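Local coordinates for melanin biosynthesis protein TyrA, putative (Shewanella oneidensis, PDB 2IIZ), which binds heme b and probably acts as a peroxidase of the dye-decolorizing (DyP-type) family, at residues L222-R228 with N283-L287. Residues are numbered along the deposited sequence; the frame is centred on the assembly and turned at random.
With HEM (protoporphyrin IX containing Fe), chain C.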
ATOM      1  N   LEU A 222      14.458 -16.079 -29.998  1.00 32.75           N
ATOM      2  CA  LEU A 222      14.151 -17.329 -29.300  1.00 32.47           C
ATOM      3  C   LEU A 222      14.273 -17.211 -27.775  1.00 32.35           C
ATOM      4  O   LEU A 222      13.741 -18.042 -27.044  1.00 30.12           O
ATOM      5  CB  LEU A 222      15.012 -18.473 -29.843  1.00 31.17           C
ATOM      6  CG  LEU A 222      14.437 -19.183 -31.083  1.00 34.35           C
ATOM      7  CD1 LEU A 222      14.056 -18.208 -32.205  1.00 33.78           C
ATOM      8  CD2 LEU A 222      15.428 -20.234 -31.611  1.00 27.57           C
ATOM      9  N   THR A 223      14.971 -16.172 -27.313  1.00 34.08           N
ATOM     10  CA  THR A 223      15.110 -15.869 -25.881  1.00 33.10           C
ATOM     11  C   THR A 223      14.120 -14.855 -25.340  1.00 33.72           C
ATOM     12  O   THR A 223      14.285 -14.376 -24.215  1.00 34.25           O
ATOM     13  CB  THR A 223      16.508 -15.287 -25.606  1.00 33.76           C
ATOM     14  OG1 THR A 223      16.734 -14.179 -26.489  1.00 32.90           O
ATOM     15  CG2 THR A 223      17.594 -16.351 -25.808  1.00 31.54           C
ATOM     16  N   SER A 224      13.097 -14.504 -26.115  1.00 34.33           N
ATOM     17  CA  SER A 224      12.160 -13.454 -25.681  1.00 33.57           C
ATOM     18  C   SER A 224      11.011 -14.044 -24.875  1.00 31.91           C
ATOM     19  O   SER A 224      10.574 -15.162 -25.163  1.00 29.11           O
ATOM     20  CB  SER A 224      11.602 -12.696 -26.884  1.00 35.23           C
ATOM     21  OG  SER A 224      10.893 -13.571 -27.726  1.00 30.64           O
ATOM     22  N   HIS A 225      10.527 -13.295 -23.881  1.00 29.35           N
ATOM     23  CA  HIS A 225       9.445 -13.767 -23.007  1.00 31.41           C
ATOM     24  C   HIS A 225       8.258 -14.394 -23.752  1.00 32.10           C
ATOM     25  O   HIS A 225       7.809 -15.470 -23.382  1.00 35.14           O
ATOM     26  CB  HIS A 225       8.915 -12.639 -22.100  1.00 32.29           C
ATOM     27  CG  HIS A 225       8.010 -13.119 -21.012  1.00 32.40           C
ATOM     28  ND1 HIS A 225       8.244 -14.274 -20.299  1.00 32.30           N
ATOM     29  CD2 HIS A 225       6.867 -12.595 -20.511  1.00 43.44           C
ATOM     30  CE1 HIS A 225       7.283 -14.443 -19.409  1.00 40.09           C
ATOM     31  NE2 HIS A 225       6.433 -13.436 -19.514  1.00 40.25           N
ATOM     32  N   ILE A 226       7.768 -13.714 -24.786  1.00 32.28           N
ATOM     33  CA  ILE A 226       6.546 -14.105 -25.533  1.00 34.55           C
ATOM     34  C   ILE A 226       6.769 -15.311 -26.462  1.00 36.20           C
ATOM     35  O   ILE A 226       5.813 -16.025 -26.823  1.00 37.71           O
ATOM     36  CB  ILE A 226       6.039 -12.908 -26.421  1.00 34.79           C
ATOM     37  CG1 ILE A 226       5.845 -11.660 -25.589  1.00 34.16           C
ATOM     38  CG2 ILE A 226       4.735 -13.194 -27.091  1.00 38.29           C
ATOM     39  CD1 ILE A 226       5.166 -11.899 -24.311  1.00 39.81           C
ATOM     40  N   LYS A 227       8.013 -15.524 -26.861  1.00 33.85           N
ATOM     41  CA  LYS A 227       8.345 -16.665 -27.701  1.00 36.43           C
ATOM     42  C   LYS A 227       8.330 -17.890 -26.810  1.00 37.14           C
ATOM     43  O   LYS A 227       7.888 -18.956 -27.211  1.00 36.74           O
ATOM     44  CB  LYS A 227       9.730 -16.475 -28.346  1.00 34.83           C
ATOM     45  CG  LYS A 227      10.155 -17.582 -29.329  1.00 37.87           C
ATOM     46  CD  LYS A 227       9.128 -17.798 -30.422  1.00 29.56           C
ATOM     47  CE  LYS A 227       9.723 -18.546 -31.603  1.00 34.14           C
ATOM     48  NZ  LYS A 227       8.760 -18.656 -32.749  1.00 34.10           N
ATOM     49  N   ARG A 228       8.810 -17.701 -25.584  1.00 39.68           N
ATOM     50  CA  ARG A 228       9.037 -18.787 -24.636  1.00 39.46           C
ATOM     51  C   ARG A 228       7.756 -19.294 -23.994  1.00 37.41           C
ATOM     52  O   ARG A 228       7.631 -20.477 -23.693  1.00 38.86           O
ATOM     53  CB  ARG A 228       9.978 -18.298 -23.528  1.00 41.83           C
ATOM     54  CG  ARG A 228      11.418 -18.008 -23.972  1.00 40.13           C
ATOM     55  CD  ARG A 228      12.237 -19.264 -24.080  1.00 36.43           C
ATOM     56  NE  ARG A 228      12.061 -19.893 -25.397  1.00 40.65           N
ATOM     57  CZ  ARG A 228      11.597 -21.115 -25.599  1.00 31.90           C
ATOM     58  NH1 ARG A 228      11.248 -21.890 -24.591  1.00 42.73           N
ATOM     59  NH2 ARG A 228      11.477 -21.566 -26.825  1.00 43.13           N
ATOM     60  N   ASN A 283      17.905 -21.879 -25.426  1.00 35.87           N
ATOM     61  CA  ASN A 283      17.355 -20.532 -25.511  1.00 33.04           C
ATOM     62  C   ASN A 283      16.323 -20.354 -24.414  1.00 32.93           C
ATOM     63  O   ASN A 283      15.164 -20.742 -24.559  1.00 33.91           O
ATOM     64  CB  ASN A 283      16.725 -20.288 -26.876  1.00 31.06           C
ATOM     65  CG  ASN A 283      17.733 -20.310 -27.983  1.00 32.97           C
ATOM     66  OD1 ASN A 283      18.595 -19.442 -28.059  1.00 38.17           O
ATOM     67  ND2 ASN A 283      17.641 -21.306 -28.856  1.00 26.97           N
ATOM     68  N   HIS A 284      16.744 -19.765 -23.304  1.00 33.33           N
ATOM     69  CA  HIS A 284      15.841 -19.531 -22.181  1.00 31.74           C
ATOM     70  C   HIS A 284      15.285 -18.114 -22.250  1.00 32.94           C
ATOM     71  O   HIS A 284      15.549 -17.386 -23.210  1.00 33.67           O
ATOM     72  CB  HIS A 284      16.548 -19.825 -20.847  1.00 31.67           C
ATOM     73  CG  HIS A 284      17.668 -18.884 -20.518  1.00 27.08           C
ATOM     74  ND1 HIS A 284      18.993 -19.213 -20.701  1.00 18.43           N
ATOM     75  CD2 HIS A 284      17.659 -17.623 -20.011  1.00 33.54           C
ATOM     76  CE1 HIS A 284      19.749 -18.196 -20.324  1.00 26.46           C
ATOM     77  NE2 HIS A 284      18.966 -17.219 -19.901  1.00 26.47           N
ATOM     78  N   ASP A 285      14.519 -17.734 -21.228  1.00 32.88           N
ATOM     79  CA  ASP A 285      13.830 -16.456 -21.176  1.00 32.48           C
ATOM     80  C   ASP A 285      14.712 -15.408 -20.510  1.00 31.83           C
ATOM     81  O   ASP A 285      14.925 -15.402 -19.288  1.00 28.87           O
ATOM     82  CB  ASP A 285      12.517 -16.624 -20.398  1.00 35.45           C
ATOM     83  CG  ASP A 285      11.713 -15.338 -20.281  1.00 34.47           C
ATOM     84  OD1 ASP A 285      12.195 -14.278 -20.689  1.00 33.31           O
ATOM     85  OD2 ASP A 285      10.582 -15.402 -19.777  1.00 39.95           O
ATOM     86  N   HIS A 286      15.231 -14.498 -21.315  1.00 31.28           N
ATOM     87  CA  HIS A 286      16.149 -13.489 -20.786  1.00 29.14           C
ATOM     88  C   HIS A 286      15.522 -12.469 -19.851  1.00 27.32           C
ATOM     89  O   HIS A 286      16.246 -11.693 -19.247  1.00 22.35           O
ATOM     90  CB  HIS A 286      16.877 -12.800 -21.926  1.00 31.42           C
ATOM     91  CG  HIS A 286      17.981 -13.634 -22.508  1.00 29.75           C
ATOM     92  ND1 HIS A 286      19.037 -13.089 -23.198  1.00 31.05           N
ATOM     93  CD2 HIS A 286      18.188 -14.972 -22.493  1.00 26.52           C
ATOM     94  CE1 HIS A 286      19.847 -14.058 -23.591  1.00 36.37           C
ATOM     95  NE2 HIS A 286      19.354 -15.210 -23.177  1.00 35.56           N
ATOM     96  N   LEU A 287      14.189 -12.476 -19.733  1.00 25.51           N
ATOM     97  CA  LEU A 287      13.488 -11.596 -18.797  1.00 28.29           C
ATOM     98  C   LEU A 287      13.898 -11.999 -17.394  1.00 30.50           C
ATOM     99  O   LEU A 287      13.964 -11.159 -16.476  1.00 26.89           O
ATOM    100  CB  LEU A 287      11.967 -11.700 -18.958  1.00 27.13           C
ATOM    101  CG  LEU A 287      11.092 -10.822 -18.043  1.00 34.30           C
ATOM    102  CD1 LEU A 287      11.496  -9.362 -18.090  1.00 32.10           C
ATOM    103  CD2 LEU A 287       9.597 -10.949 -18.400  1.00 35.25           C
TER
HETATM  104  CHA HEM C 400       2.954 -12.302 -21.885  1.00 32.19           C
HETATM  105  CHB HEM C 400       5.296  -9.829 -18.478  1.00 28.51           C
HETATM  106  CHC HEM C 400       5.879 -13.809 -15.891  1.00 30.85           C
HETATM  107  CHD HEM C 400       3.082 -16.186 -18.978  1.00 30.50           C
HETATM  108  C1A HEM C 400       3.570 -11.287 -21.201  1.00 37.29           C
HETATM  109  C2A HEM C 400       3.717  -9.927 -21.674  1.00 29.86           C
HETATM  110  C3A HEM C 400       4.371  -9.253 -20.711  1.00 30.40           C
HETATM  111  C4A HEM C 400       4.640 -10.160 -19.627  1.00 28.44           C
HETATM  112  CMA HEM C 400       4.785  -7.772 -20.716  1.00 30.12           C
HETATM  113  CAA HEM C 400       3.205  -9.390 -23.033  1.00 33.95           C
HETATM  114  CBA HEM C 400       1.773  -8.826 -22.927  1.00 34.73           C
HETATM  115  CGA HEM C 400       0.748  -9.937 -22.893  1.00 34.44           C
HETATM  116  O1A HEM C 400       0.156 -10.206 -21.806  1.00 25.83           O
HETATM  117  O2A HEM C 400       0.503 -10.570 -23.957  1.00 35.77           O
HETATM  118  C1B HEM C 400       5.665 -10.698 -17.500  1.00 21.14           C
HETATM  119  C2B HEM C 400       6.437 -10.341 -16.329  1.00 25.79           C
HETATM  120  C3B HEM C 400       6.598 -11.456 -15.606  1.00 28.26           C
HETATM  121  C4B HEM C 400       5.932 -12.526 -16.308  1.00 27.03           C
HETATM  122  CMB HEM C 400       6.939  -8.907 -16.046  1.00 34.93           C
HETATM  123  CAB HEM C 400       7.331 -11.669 -14.272  1.00 30.78           C
HETATM  124  CBB HEM C 400       8.426 -10.982 -13.979  1.00 39.88           C
HETATM  125  C1C HEM C 400       5.189 -14.794 -16.525  1.00 28.02           C
HETATM  126  C2C HEM C 400       5.152 -16.164 -16.087  1.00 30.05           C
HETATM  127  C3C HEM C 400       4.376 -16.836 -16.941  1.00 30.86           C
HETATM  128  C4C HEM C 400       3.905 -15.888 -17.933  1.00 24.42           C
HETATM  129  CMC HEM C 400       5.910 -16.666 -14.847  1.00 32.43           C
HETATM  130  CAC HEM C 400       4.004 -18.331 -16.936  1.00 35.17           C
HETATM  131  CBC HEM C 400       4.450 -19.223 -16.040  1.00 37.61           C
HETATM  132  C1D HEM C 400       2.767 -15.366 -20.027  1.00 31.64           C
HETATM  133  C2D HEM C 400       1.889 -15.731 -21.107  1.00 32.26           C
HETATM  134  C3D HEM C 400       1.849 -14.518 -22.017  1.00 36.95           C
HETATM  135  C4D HEM C 400       2.708 -13.549 -21.388  1.00 36.39           C
HETATM  136  CMD HEM C 400       1.158 -17.079 -21.292  1.00 36.77           C
HETATM  137  CAD HEM C 400       1.075 -14.338 -23.332  1.00 36.72           C
HETATM  138  CBD HEM C 400       2.026 -14.653 -24.475  1.00 36.79           C
HETATM  139  CGD HEM C 400       1.310 -14.801 -25.796  1.00 39.04           C
HETATM  140  O1D HEM C 400       1.425 -13.864 -26.645  1.00 41.41           O
HETATM  141  O2D HEM C 400       0.637 -15.848 -25.989  1.00 26.96           O
HETATM  142  NA  HEM C 400       4.144 -11.404 -19.947  1.00 23.70           N
HETATM  143  NB  HEM C 400       5.367 -12.043 -17.461  1.00 29.20           N
HETATM  144  NC  HEM C 400       4.418 -14.641 -17.653  1.00 24.03           N
HETATM  145  ND  HEM C 400       3.230 -14.079 -20.222  1.00 34.86           N
HETATM  146 FE   HEM C 400       4.473 -13.063 -18.912  1.00 31.37          FE
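The imidazole of His225 has the methyl carbon CD2 of Leu287 over one face, 3.9 Å from the ring centroid; at its edge lie Asp285 OD2, somewhat out of plane, and, elsewhere along the rim, C4A of the heme. A second ring, that of His286, carries Thr223 on one face, with CB 3.7 Å from the centroid in a CH-pi contact. His225 is the axial ligand of the heme iron, binding it through NE2 at 2.1 Å. Its ND1 donates to Asp285 OD2 at 2.6 Å. That bond comes from the syn side but tilted out of the carboxylate plane, is bent to 144° at the hydrogen, and joins planes turned 26° against each other. OD1, the other oxygen of Asp285, accepts from the backbone N of Leu287, above the carboxylate plane, in an Asx turn, so each oxygen has a grip of its own. Further out, the two segments are tied by His286 N to Thr223 O at 3.1 Å, a nearly straight bond in the carbonyl plane. Arg228 folds back to give NE to Leu222 O at 3.0 Å, while Asn283 O lies over one face of its guanidinium. An alanine in place of Asp285 removes both oxygens, and would probably leave ND1 and the backbone N of Leu287 without these acceptors and the ring freer to turn about its bond to the iron. The arrangement is the proximal His-carboxylate pair familiar from heme peroxidases: a carboxylate accepting from ND1 is likely to strengthen the imidazole's donation to iron, favouring the higher oxidation states that peroxidase chemistry needs.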